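Side-chain contacts in N-acetyl-beta-D glucosaminidase (Rhizomucor miehei CAU432, PDB 4ZM6), which probably hydrolyses terminal N-acetyl-beta-D-glucosamine residues and, through a GCN5-related region that binds acetyl-CoA, probably transfers acetyl groups to glucosamine: residues A[118-123]-A[358-363]; A[164-169]-A[174-179]; A[370-375]-A[506-511]; A[494-499]-A[511-516]. All coordinates share one frame; numbering follows the deposited sequence.

Contact 1: A[118-123]-A[358-363]; sequences ISKELL and EAHATL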
loop_
_atom_site.group_PDB
_atom_site.type_symbol
_atom_site.label_atom_id
_atom_site.label_comp_id
_atom_site.label_asym_id
_atom_site.label_seq_id
_atom_site.Cartn_x
_atom_site.Cartn_y
_atom_site.Cartn_z
ATOM N N ILE A 118 24.755 -17.737 5.268
ATOM C CA ILE A 118 24.366 -18.867 6.106
ATOM C C ILE A 118 23.985 -20.069 5.259
ATOM O O ILE A 118 24.376 -21.190 5.573
ATOM C CB ILE A 118 23.209 -18.487 7.064
ATOM C CG1 ILE A 118 23.745 -17.626 8.212
ATOM C CG2 ILE A 118 22.490 -19.717 7.612
ATOM C CD1 ILE A 118 24.757 -18.315 9.111
ATOM N N SER A 119 23.224 -19.846 4.195
ATOM C CA SER A 119 22.785 -20.956 3.343
ATOM C C SER A 119 23.979 -21.663 2.698
ATOM O O SER A 119 23.987 -22.886 2.572
ATOM C CB SER A 119 21.779 -20.481 2.282
ATOM O OG SER A 119 22.133 -19.212 1.770
ATOM N N LYS A 120 24.986 -20.884 2.312
ATOM C CA LYS A 120 26.236 -21.423 1.774
ATOM C C LYS A 120 26.861 -22.390 2.779
ATOM O O LYS A 120 27.172 -23.530 2.440
ATOM C CB LYS A 120 27.210 -20.279 1.464
ATOM C CG LYS A 120 28.358 -20.625 0.527
ATOM C CD LYS A 120 29.296 -19.427 0.386
ATOM C CE LYS A 120 30.021 -19.384 -0.954
ATOM N NZ LYS A 120 31.141 -20.363 -1.043
ATOM N N GLU A 121 27.016 -21.928 4.021
ATOM C CA GLU A 121 27.572 -22.750 5.095
ATOM C C GLU A 121 26.730 -24.002 5.339
ATOM O O GLU A 121 27.258 -25.107 5.370
ATOM C CB GLU A 121 27.713 -21.942 6.391
ATOM C CG GLU A 121 28.838 -20.913 6.348
ATOM C CD GLU A 121 29.156 -20.294 7.703
ATOM O OE1 GLU A 121 28.593 -20.739 8.727
ATOM O OE2 GLU A 121 29.979 -19.350 7.742
ATOM N N LEU A 122 25.425 -23.828 5.497
ATOM C CA LEU A 122 24.527 -24.958 5.725
ATOM C C LEU A 122 24.557 -25.981 4.586
ATOM O O LEU A 122 24.523 -27.183 4.834
ATOM C CB LEU A 122 23.089 -24.468 5.938
ATOM C CG LEU A 122 22.785 -23.760 7.261
ATOM C CD1 LEU A 122 21.413 -23.113 7.208
ATOM C CD2 LEU A 122 22.859 -24.726 8.431
ATOM N N LEU A 123 24.627 -25.507 3.346
ATOM C CA LEU A 123 24.574 -26.400 2.185
ATOM C C LEU A 123 25.820 -27.271 2.045
ATOM O O LEU A 123 25.715 -28.435 1.656
ATOM C CB LEU A 123 24.339 -25.609 0.892
ATOM C CG LEU A 123 24.059 -26.424 -0.380
ATOM C CD1 LEU A 123 22.921 -27.414 -0.179
ATOM C CD2 LEU A 123 23.752 -25.503 -1.551
ATOM N N GLU A 358 36.172 -17.285 5.938
ATOM C CA GLU A 358 36.962 -16.060 6.057
ATOM C C GLU A 358 36.140 -14.838 5.650
ATOM O O GLU A 358 36.110 -13.836 6.369
ATOM C CB GLU A 358 38.235 -16.147 5.205
ATOM C CG GLU A 358 39.264 -15.058 5.508
ATOM C CD GLU A 358 40.368 -14.955 4.460
ATOM O OE1 GLU A 358 40.056 -14.911 3.248
ATOM O OE2 GLU A 358 41.554 -14.898 4.851
ATOM N N ALA A 359 35.473 -14.928 4.500
ATOM C CA ALA A 359 34.646 -13.829 3.989
ATOM C C ALA A 359 33.476 -13.536 4.924
ATOM O O ALA A 359 33.164 -12.374 5.187
ATOM C CB ALA A 359 34.137 -14.152 2.592
ATOM N N HIS A 360 32.847 -14.597 5.429
ATOM C CA HIS A 360 31.730 -14.471 6.364
ATOM C C HIS A 360 32.178 -13.888 7.699
ATOM O O HIS A 360 31.409 -13.200 8.369
ATOM C CB HIS A 360 31.054 -15.827 6.606
ATOM C CG HIS A 360 30.490 -16.455 5.369
ATOM N ND1 HIS A 360 29.990 -17.739 5.350
ATOM C CD2 HIS A 360 30.371 -15.986 4.103
ATOM C CE1 HIS A 360 29.569 -18.028 4.131
ATOM N NE2 HIS A 360 29.792 -16.982 3.355
ATOM N N ALA A 361 33.417 -14.173 8.087
ATOM C CA ALA A 361 33.976 -13.616 9.312
ATOM C C ALA A 361 34.085 -12.109 9.205
ATOM O O ALA A 361 33.757 -11.408 10.154
ATOM C CB ALA A 361 35.336 -14.223 9.620
ATOM N N THR A 362 34.525 -11.606 8.050
ATOM C CA THR A 362 34.713 -10.160 7.892
ATOM C C THR A 362 33.369 -9.458 7.683
ATOM O O THR A 362 33.248 -8.260 7.939
ATOM C CB THR A 362 35.685 -9.779 6.750
ATOM O OG1 THR A 362 34.991 -9.784 5.500
ATOM C CG2 THR A 362 36.894 -10.733 6.685
ATOM N N LEU A 363 32.367 -10.203 7.219
ATOM C CA LEU A 363 31.004 -9.685 7.142
ATOM C C LEU A 363 30.477 -9.441 8.553
ATOM O O LEU A 363 29.912 -8.388 8.837
ATOM C CB LEU A 363 30.090 -10.662 6.388
ATOM C CG LEU A 363 28.636 -10.227 6.140
ATOM C CD1 LEU A 363 28.573 -9.014 5.224
ATOM C CD2 LEU A 363 27.818 -11.371 5.564
#

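Contact 2: A[164-169]-A[174-179]; sequences AQVEGY and VATSIK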
loop_
_atom_site.group_PDB
_atom_site.type_symbol
_atom_site.label_atom_id
_atom_site.label_comp_id
_atom_site.label_asym_id
_atom_site.label_seq_id
_atom_site.Cartn_x
_atom_site.Cartn_y
_atom_site.Cartn_z
ATOM N N ALA A 164 13.641 -10.478 2.345
ATOM C CA ALA A 164 15.054 -10.405 2.011
ATOM C C ALA A 164 15.789 -11.680 2.386
ATOM O O ALA A 164 16.649 -12.141 1.638
ATOM C CB ALA A 164 15.694 -9.212 2.700
ATOM N N GLN A 165 15.446 -12.242 3.544
ATOM C CA GLN A 165 16.113 -13.440 4.054
ATOM C C GLN A 165 15.623 -14.701 3.350
ATOM O O GLN A 165 16.419 -15.582 3.038
ATOM C CB GLN A 165 15.931 -13.565 5.569
ATOM C CG GLN A 165 16.730 -12.544 6.366
ATOM C CD GLN A 165 17.228 -13.088 7.696
ATOM O OE1 GLN A 165 16.464 -13.660 8.476
ATOM N NE2 GLN A 165 18.519 -12.916 7.959
ATOM N N VAL A 166 14.318 -14.781 3.104
ATOM C CA VAL A 166 13.752 -15.862 2.297
ATOM C C VAL A 166 14.436 -15.910 0.925
ATOM O O VAL A 166 14.812 -16.979 0.454
ATOM C CB VAL A 166 12.231 -15.693 2.116
ATOM C CG1 VAL A 166 11.694 -16.665 1.071
ATOM C CG2 VAL A 166 11.517 -15.889 3.448
ATOM N N GLU A 167 14.596 -14.752 0.292
ATOM C CA GLU A 167 15.409 -14.659 -0.916
ATOM C C GLU A 167 16.802 -15.205 -0.624
ATOM O O GLU A 167 17.226 -16.184 -1.225
ATOM C CB GLU A 167 15.493 -13.208 -1.433
ATOM C CG GLU A 167 16.629 -12.955 -2.425
ATOM C CD GLU A 167 16.508 -11.641 -3.178
ATOM O OE1 GLU A 167 17.469 -11.264 -3.874
ATOM O OE2 GLU A 167 15.461 -10.977 -3.088
ATOM N N GLY A 168 17.498 -14.580 0.318
ATOM C CA GLY A 168 18.878 -14.948 0.636
ATOM C C GLY A 168 19.102 -16.437 0.834
ATOM O O GLY A 168 20.009 -17.019 0.235
ATOM N N TYR A 169 18.268 -17.054 1.668
ATOM C CA TYR A 169 18.402 -18.474 1.979
ATOM C C TYR A 169 18.177 -19.322 0.744
ATOM O O TYR A 169 18.990 -20.185 0.431
ATOM C CB TYR A 169 17.409 -18.904 3.067
ATOM C CG TYR A 169 17.730 -18.405 4.462
ATOM C CD1 TYR A 169 18.980 -18.619 5.034
ATOM C CD2 TYR A 169 16.770 -17.749 5.223
ATOM C CE1 TYR A 169 19.267 -18.175 6.316
ATOM C CE2 TYR A 169 17.049 -17.296 6.503
ATOM C CZ TYR A 169 18.296 -17.512 7.049
ATOM O OH TYR A 169 18.567 -17.062 8.323
ATOM N N VAL A 174 18.677 -23.425 -0.482
ATOM C CA VAL A 174 18.225 -23.940 0.815
ATOM C C VAL A 174 16.761 -23.559 1.023
ATOM O O VAL A 174 16.397 -22.396 0.862
ATOM C CB VAL A 174 19.068 -23.355 1.967
ATOM C CG1 VAL A 174 18.467 -23.706 3.319
ATOM C CG2 VAL A 174 20.503 -23.849 1.881
ATOM N N ALA A 175 15.932 -24.530 1.398
ATOM C CA ALA A 175 14.491 -24.302 1.570
ATOM C C ALA A 175 14.195 -23.457 2.810
ATOM O O ALA A 175 15.034 -23.342 3.703
ATOM C CB ALA A 175 13.752 -25.628 1.643
ATOM N N THR A 176 13.003 -22.865 2.856
ATOM C CA THR A 176 12.631 -21.973 3.957
ATOM C C THR A 176 11.256 -22.284 4.539
ATOM O O THR A 176 10.461 -23.018 3.957
ATOM C CB THR A 176 12.668 -20.484 3.534
ATOM O OG1 THR A 176 11.796 -20.262 2.416
ATOM C CG2 THR A 176 14.083 -20.065 3.169
ATOM N N SER A 177 11.006 -21.713 5.712
ATOM C CA SER A 177 9.729 -21.830 6.396
ATOM C C SER A 177 9.500 -20.548 7.165
ATOM O O SER A 177 10.179 -20.283 8.156
ATOM C CB SER A 177 9.723 -23.011 7.363
ATOM O OG SER A 177 9.878 -24.232 6.670
ATOM N N ILE A 178 8.562 -19.736 6.689
ATOM C CA ILE A 178 8.183 -18.535 7.417
ATOM C C ILE A 178 7.287 -18.952 8.588
ATOM O O ILE A 178 6.381 -19.780 8.426
ATOM C CB ILE A 178 7.532 -17.457 6.514
ATOM C CG1 ILE A 178 6.370 -18.011 5.693
ATOM C CG2 ILE A 178 8.573 -16.873 5.574
ATOM C CD1 ILE A 178 5.469 -16.936 5.140
ATOM N N LYS A 179 7.568 -18.401 9.766
ATOM C CA LYS A 179 6.896 -18.816 10.991
ATOM C C LYS A 179 6.727 -17.646 11.947
ATOM O O LYS A 179 7.465 -16.672 11.841
ATOM C CB LYS A 179 7.705 -19.919 11.669
ATOM C CG LYS A 179 9.204 -19.673 11.712
ATOM C CD LYS A 179 9.860 -20.461 12.839
ATOM C CE LYS A 179 11.283 -20.864 12.491
ATOM N NZ LYS A 179 12.117 -21.167 13.687
#

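Contact 3: A[370-375]-A[506-511]; sequences RVPTVV and HEAAVR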
loop_
_atom_site.group_PDB
_atom_site.type_symbol
_atom_site.label_atom_id
_atom_site.label_comp_id
_atom_site.label_asym_id
_atom_site.label_seq_id
_atom_site.Cartn_x
_atom_site.Cartn_y
_atom_site.Cartn_z
ATOM N N ARG A 370 27.413 -1.934 13.161
ATOM C CA ARG A 370 26.233 -1.142 12.827
ATOM C C ARG A 370 24.981 -1.604 13.596
ATOM O O ARG A 370 23.873 -1.160 13.286
ATOM C CB ARG A 370 25.965 -1.238 11.315
ATOM C CG ARG A 370 27.169 -0.944 10.419
ATOM C CD ARG A 370 26.938 -1.387 8.976
ATOM N NE ARG A 370 25.776 -0.746 8.347
ATOM C CZ ARG A 370 25.164 -1.181 7.241
ATOM N NH1 ARG A 370 25.573 -2.286 6.620
ATOM N NH2 ARG A 370 24.117 -0.513 6.762
ATOM N N VAL A 371 25.154 -2.492 14.580
ATOM C CA VAL A 371 24.019 -3.118 15.283
ATOM C C VAL A 371 23.618 -2.448 16.609
ATOM O O VAL A 371 22.497 -1.959 16.726
ATOM C CB VAL A 371 24.256 -4.631 15.500
ATOM C CG1 VAL A 371 23.276 -5.212 16.511
ATOM C CG2 VAL A 371 24.146 -5.376 14.175
ATOM N N PRO A 372 24.509 -2.429 17.614
ATOM C CA PRO A 372 24.012 -1.942 18.899
ATOM C C PRO A 372 23.581 -0.476 18.880
ATOM O O PRO A 372 24.115 0.326 18.111
ATOM C CB PRO A 372 25.202 -2.144 19.841
ATOM C CG PRO A 372 26.390 -2.104 18.955
ATOM C CD PRO A 372 25.954 -2.709 17.654
ATOM N N THR A 373 22.608 -0.161 19.731
ATOM C CA THR A 373 22.013 1.161 19.818
ATOM C C THR A 373 22.264 1.755 21.204
ATOM O O THR A 373 22.090 1.076 22.214
ATOM C CB THR A 373 20.486 1.091 19.600
ATOM O OG1 THR A 373 20.185 0.253 18.478
ATOM C CG2 THR A 373 19.910 2.475 19.373
ATOM N N VAL A 374 22.678 3.018 21.245
ATOM C CA VAL A 374 22.706 3.789 22.478
ATOM C C VAL A 374 21.328 4.417 22.590
ATOM O O VAL A 374 20.943 5.226 21.743
ATOM C CB VAL A 374 23.779 4.886 22.436
ATOM C CG1 VAL A 374 23.718 5.738 23.689
ATOM C CG2 VAL A 374 25.162 4.265 22.265
ATOM N N VAL A 375 20.586 4.036 23.627
ATOM C CA VAL A 375 19.186 4.417 23.760
ATOM C C VAL A 375 19.043 5.701 24.577
ATOM O O VAL A 375 18.297 6.605 24.202
ATOM C CB VAL A 375 18.376 3.274 24.395
ATOM C CG1 VAL A 375 16.906 3.648 24.516
ATOM C CG2 VAL A 375 18.533 2.004 23.577
ATOM N N HIS A 506 28.610 -8.503 21.723
ATOM C CA HIS A 506 29.307 -7.961 22.889
ATOM C C HIS A 506 30.560 -7.173 22.485
ATOM O O HIS A 506 30.845 -6.120 23.058
ATOM C CB HIS A 506 29.676 -9.076 23.873
ATOM C CG HIS A 506 28.493 -9.710 24.540
ATOM N ND1 HIS A 506 28.533 -10.979 25.081
ATOM C CD2 HIS A 506 27.233 -9.257 24.744
ATOM C CE1 HIS A 506 27.354 -11.274 25.597
ATOM N NE2 HIS A 506 26.548 -10.247 25.406
ATOM N N GLU A 507 31.307 -7.670 21.502
ATOM C CA GLU A 507 32.473 -6.939 21.023
ATOM C C GLU A 507 32.031 -5.553 20.557
ATOM O O GLU A 507 32.528 -4.543 21.046
ATOM C CB GLU A 507 33.185 -7.715 19.910
ATOM C CG GLU A 507 34.285 -6.954 19.169
ATOM C CD GLU A 507 35.457 -6.539 20.047
ATOM O OE1 GLU A 507 36.313 -5.761 19.562
ATOM O OE2 GLU A 507 35.537 -6.993 21.212
ATOM N N ALA A 508 31.065 -5.511 19.645
ATOM C CA ALA A 508 30.523 -4.246 19.146
ATOM C C ALA A 508 29.970 -3.350 20.256
ATOM O O ALA A 508 30.106 -2.131 20.204
ATOM C CB ALA A 508 29.439 -4.521 18.124
ATOM N N ALA A 509 29.338 -3.956 21.254
ATOM C CA ALA A 509 28.808 -3.198 22.387
ATOM C C ALA A 509 29.920 -2.531 23.200
ATOM O O ALA A 509 29.764 -1.400 23.669
ATOM C CB ALA A 509 27.968 -4.099 23.276
ATOM N N VAL A 510 31.040 -3.229 23.362
ATOM C CA VAL A 510 32.200 -2.655 24.037
ATOM C C VAL A 510 32.824 -1.543 23.195
ATOM O O VAL A 510 33.145 -0.472 23.712
ATOM C CB VAL A 510 33.246 -3.729 24.369
ATOM C CG1 VAL A 510 34.556 -3.094 24.806
ATOM C CG2 VAL A 510 32.711 -4.648 25.456
ATOM N N ARG A 511 32.974 -1.795 21.899
ATOM C CA ARG A 511 33.472 -0.771 20.972
ATOM C C ARG A 511 32.658 0.524 21.071
ATOM O O ARG A 511 33.219 1.623 21.065
ATOM C CB ARG A 511 33.440 -1.283 19.533
ATOM C CG ARG A 511 34.336 -2.484 19.286
ATOM C CD ARG A 511 34.564 -2.693 17.804
ATOM N NE ARG A 511 35.506 -1.707 17.278
ATOM C CZ ARG A 511 35.591 -1.334 16.002
ATOM N NH1 ARG A 511 34.780 -1.854 15.084
ATOM N NH2 ARG A 511 36.491 -0.422 15.643
#

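Contact 4: A[494-499]-A[511-516]; sequences TYLVTY and RLIFGE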
loop_
_atom_site.group_PDB
_atom_site.type_symbol
_atom_site.label_atom_id
_atom_site.label_comp_id
_atom_site.label_asym_id
_atom_site.label_seq_id
_atom_site.Cartn_x
_atom_site.Cartn_y
_atom_site.Cartn_z
ATOM N N THR A 494 22.065 6.268 31.332
ATOM C CA THR A 494 22.916 5.771 30.252
ATOM C C THR A 494 22.699 4.265 30.035
ATOM O O THR A 494 23.072 3.438 30.867
ATOM C CB THR A 494 24.396 6.196 30.465
ATOM O OG1 THR A 494 25.290 5.186 29.981
ATOM C CG2 THR A 494 24.680 6.490 31.937
ATOM N N TYR A 495 22.081 3.944 28.897
ATOM C CA TYR A 495 21.575 2.608 28.590
ATOM C C TYR A 495 21.750 2.314 27.100
ATOM O O TYR A 495 21.535 3.192 26.260
ATOM C CB TYR A 495 20.093 2.540 28.973
ATOM C CG TYR A 495 19.361 1.263 28.599
ATOM C CD1 TYR A 495 19.544 0.092 29.322
ATOM C CD2 TYR A 495 18.454 1.242 27.540
ATOM C CE1 TYR A 495 18.869 -1.071 28.986
ATOM C CE2 TYR A 495 17.772 0.088 27.198
ATOM C CZ TYR A 495 17.984 -1.063 27.925
ATOM O OH TYR A 495 17.305 -2.208 27.594
ATOM N N LEU A 496 22.152 1.085 26.785
ATOM C CA LEU A 496 22.318 0.646 25.394
ATOM C C LEU A 496 21.820 -0.783 25.227
ATOM O O LEU A 496 21.577 -1.477 26.207
ATOM C CB LEU A 496 23.782 0.753 24.941
ATOM C CG LEU A 496 24.805 -0.231 25.531
ATOM C CD1 LEU A 496 25.923 -0.511 24.537
ATOM C CD2 LEU A 496 25.378 0.275 26.847
ATOM N N VAL A 497 21.675 -1.218 23.982
ATOM C CA VAL A 497 21.115 -2.534 23.687
ATOM C C VAL A 497 21.890 -3.206 22.555
ATOM O O VAL A 497 22.341 -2.540 21.621
ATOM C CB VAL A 497 19.612 -2.442 23.341
ATOM C CG1 VAL A 497 18.818 -1.991 24.559
ATOM C CG2 VAL A 497 19.364 -1.498 22.166
ATOM N N THR A 498 22.065 -4.523 22.665
ATOM C CA THR A 498 22.846 -5.286 21.698
ATOM C C THR A 498 21.994 -6.277 20.923
ATOM O O THR A 498 22.483 -6.898 19.981
ATOM C CB THR A 498 23.996 -6.055 22.384
ATOM O OG1 THR A 498 23.496 -7.239 23.020
ATOM C CG2 THR A 498 24.696 -5.170 23.419
ATOM N N TYR A 499 20.738 -6.449 21.341
ATOM C CA TYR A 499 19.777 -7.324 20.659
ATOM C C TYR A 499 20.155 -8.817 20.627
ATOM O O TYR A 499 19.410 -9.623 20.065
ATOM C CB TYR A 499 19.513 -6.825 19.225
ATOM C CG TYR A 499 19.162 -5.354 19.128
ATOM C CD1 TYR A 499 17.899 -4.896 19.498
ATOM C CD2 TYR A 499 20.086 -4.422 18.666
ATOM C CE1 TYR A 499 17.569 -3.553 19.413
ATOM C CE2 TYR A 499 19.766 -3.076 18.581
ATOM C CZ TYR A 499 18.504 -2.648 18.955
ATOM O OH TYR A 499 18.173 -1.312 18.867
ATOM N N ARG A 511 32.974 -1.795 21.899
ATOM C CA ARG A 511 33.472 -0.771 20.972
ATOM C C ARG A 511 32.658 0.524 21.071
ATOM O O ARG A 511 33.219 1.623 21.065
ATOM C CB ARG A 511 33.440 -1.283 19.533
ATOM C CG ARG A 511 34.336 -2.484 19.286
ATOM C CD ARG A 511 34.564 -2.693 17.804
ATOM N NE ARG A 511 35.506 -1.707 17.278
ATOM C CZ ARG A 511 35.591 -1.334 16.002
ATOM N NH1 ARG A 511 34.780 -1.854 15.084
ATOM N NH2 ARG A 511 36.491 -0.422 15.643
ATOM N N LEU A 512 31.339 0.372 21.177
ATOM C CA LEU A 512 30.429 1.504 21.312
ATOM C C LEU A 512 30.668 2.232 22.629
ATOM O O LEU A 512 30.723 3.462 22.659
ATOM C CB LEU A 512 28.974 1.035 21.245
ATOM C CG LEU A 512 27.998 1.876 20.418
ATOM C CD1 LEU A 512 26.576 1.412 20.699
ATOM C CD2 LEU A 512 28.143 3.361 20.700
ATOM N N ILE A 513 30.811 1.463 23.706
ATOM C CA ILE A 513 31.015 2.023 25.046
ATOM C C ILE A 513 32.316 2.826 25.135
ATOM O O ILE A 513 32.341 3.899 25.738
ATOM C CB ILE A 513 30.946 0.911 26.129
ATOM C CG1 ILE A 513 29.489 0.462 26.312
ATOM C CG2 ILE A 513 31.504 1.385 27.469
ATOM C CD1 ILE A 513 29.324 -0.855 27.041
ATOM N N PHE A 514 33.383 2.327 24.517
ATOM C CA PHE A 514 34.660 3.049 24.491
ATOM C C PHE A 514 34.791 4.043 23.330
ATOM O O PHE A 514 35.867 4.587 23.098
ATOM C CB PHE A 514 35.831 2.062 24.500
ATOM C CG PHE A 514 36.020 1.391 25.825
ATOM C CD1 PHE A 514 35.271 0.278 26.158
ATOM C CD2 PHE A 514 36.913 1.900 26.757
ATOM C CE1 PHE A 514 35.423 -0.332 27.386
ATOM C CE2 PHE A 514 37.070 1.294 27.991
ATOM C CZ PHE A 514 36.324 0.172 28.306
ATOM N N GLY A 515 33.704 4.290 22.606
ATOM C CA GLY A 515 33.693 5.322 21.577
ATOM C C GLY A 515 34.495 5.025 20.323
ATOM O O GLY A 515 34.810 5.936 19.564
ATOM N N GLU A 516 34.815 3.757 20.094
ATOM C CA GLU A 516 35.546 3.352 18.899
ATOM C C GLU A 516 34.623 3.351 17.697
ATOM O O GLU A 516 35.060 3.513 16.564
ATOM C CB GLU A 516 36.109 1.944 19.079
ATOM C CG GLU A 516 37.127 1.816 20.195
ATOM C CD GLU A 516 37.592 0.392 20.396
ATOM O OE1 GLU A 516 38.337 0.150 21.374
ATOM O OE2 GLU A 516 37.213 -0.481 19.586
#

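Contact 1: A[118-123]-A[358-363]
Glu121 and His360 face each other from two helical segments, 118-123 and 358-363, whose backbones stand well apart, with Glu121 CA 9.4 Å from His360 CA, so that side chains alone span the gap. The central interaction is a His-carboxylate hydrogen bond: His360 ND1 donates to Glu121 OE2 at 2.9 Å, and the N-H...O angle of 173° makes it nearly straight. The acceptor lies in the imidazole plane, whereas seen from the carboxylate the donor arrives on the anti side of OE2, tilted 28° out of the plane. With CG beside the backbone N (chi1 -72°) and the chain extended beyond it, Glu121 reaches straight toward the ring; its CG also meets the ring edge in plane, 3.5 Å from His360 ND1. Thr94 OG1 is a second partner of OE2, which is therefore held by two hydrogen bonds. Lys120 approaches another part of the ring edge with its aliphatic chain, CD lying 3.9 Å from His360 NE2. Beyond CD the lysine bends, and its NZ bonds to Thr354 O; at 5.7 Å from His360 NE2 the ammonium is not in contact with the ring, although it might disfavour a charged imidazole. The nearby carboxylate would probably work the other way. Away from the annotated sites, a buried His-carboxylate hydrogen bond thus bridges helix 357-368 to helix 108-125 of the family 3 glycoside hydrolase barrel domain.

Contact 2: A[164-169]-A[174-179]
Thr176 and Val166 come together where helix 155-171 faces the chain leading into strand 178-181, and the rotamers decide which methyl meets which partner. Val166 holds CG1 opposite its own backbone N (chi1 169°), which directs that methyl to the threonine, 3.8 Å from Thr176 OG1, while the other branch serves a different neighbour: CG2 lies 3.8 Å from Ile178 CG2. The single valine thus uses one branch for each of two residues that alternate along the facing chain. Thr176 divides its own branches in a similar way. Its OG1 sits between the backbone N and the carbonyl carbon (chi1 58°), facing the valine, and CG2 is left to pack on the base of the tyrosine, 3.5 Å from Tyr169 CB. The bond from Tyr169 CA to CB heads toward the facing chain, but the ring then leads away to helix 108-125, where it meets Ala115 and Ile118; its hydroxyl has a weak hydrogen bond with Asn83. Near the turn the backbones come closer, and Val174 N gives a weak, bent bond to Tyr169 O, 3.4 Å long with an angle of 135° at the hydrogen. Past it, Thr176 N bonds Thr226 OG1. Mostly methyl groups meet between the helix and the chain leading into strand 178-181; this is the helix-to-strand connection of a beta/alpha barrel, consistent with the family 3 N-terminal domain in which both segments lie.

Contact 3: A[370-375]-A[506-511]
The alpha/beta sandwich that accompanies the barrel in many family 3 glycoside hydrolases carries helix 503-513 against its mixed sheet, and Pro372, just ahead of strand 373-377, packs on that helix at Ala508 and Ala509. The contact is small and wholly apolar in its side chains. The pyrrolidine ring presents CG and CD to the methyl of Ala508, with Pro372 CD 4.0 Å from Ala508 CB and CG equally far from it. The same CG also rests against the helix backbone, 3.9 Å from Ala508 O and 4.2 Å from Ala509 N, so CG lies against the peptide that joins the two alanines. Small residues let the backbones draw close: Pro372 CA is 6.1 Å from Ala509 CA. The methyl of Ala509 meets the proline less directly and packs on Thr498. Arg520, which binds acetyl-CoA, has its side chain about 8 Å from that of Pro372, and the bound cofactor is about 12 Å from the proline side chain, so the packing lies close to the site without being part of it. Just before the proline, Val371 leans on Ala101 and Leu105 of helix 99-105, and just after it the chain enters the sheet, where Thr373 and Val375 pair with Val497 and Tyr495 of antiparallel strand 494-497. Farther round helix 503-513, Val510 packs on Phe415 of helix 413-422.

Contact 4: A[494-499]-A[511-516]
Leu496 meets Ile513 and Leu512 through aliphatic branches alone; the flat groups here lie within segment 511-516, where the guanidinium of Arg511 takes the carboxylate of Glu516 at its edge. Arg511 NE is 3.1 Å from Glu516 OE2 in a salt bridge that is almost in the guanidinium plane, and the N-H...O angle of 169° is close to straight. The oxygen is met nearly along its own C-O bond. NH1 of the same arginine pairs with Asp369, while Glu516 OE1 goes to Arg422, so two arginines share one carboxylate. The same residues end the helix in a Schellman motif: Glu516 N bonds Arg511 O at 2.8 Å, Gly515 N bonds Leu512 O, and Gly515 is the C-prime residue with positive phi. Across the contact, Leu496 places CG between its backbone N and carbonyl carbon (chi1 71°) and points both methyls at the helix. Its CD1 lies 4.1 Å from Ile513 CG1, and its CD2 is the same distance from Ile513 CD1, the two side chains crossing at about a right angle. Leu512 joins from the preceding position, its CD1 4.3 Å from Leu496 CD1. These three buried residues seat the last turn of helix 503-513 on the sheet. Leu496 also touches Ala478 of the neighbouring parallel strand 475-479, Leu512 reaches over to Val374 of antiparallel strand 373-377, and Ile513 packs on Phe415 of helix 413-422.

Overall arrangement
All four contacts are mainly buried, but they divide between two parts of the fold. Contact 2 lies in the barrel; contact 1 links a barrel helix to helix 357-368, which leads on to strand 373-377. The two touch each other, Ser119 packing on Tyr169 and Val174. Contacts 3 and 4 overlap at Arg511, which touches across neither, and hold the same helix, 503-513, one through the proline just before strand 373-377, the other through strand 494-497; a probable Thr373–Tyr499 hydroxyl bond joins them further. Contact 1, where exposed Lys120 borders the pair, relies on a polar side-chain bond; the others pack largely through methyls and methylenes.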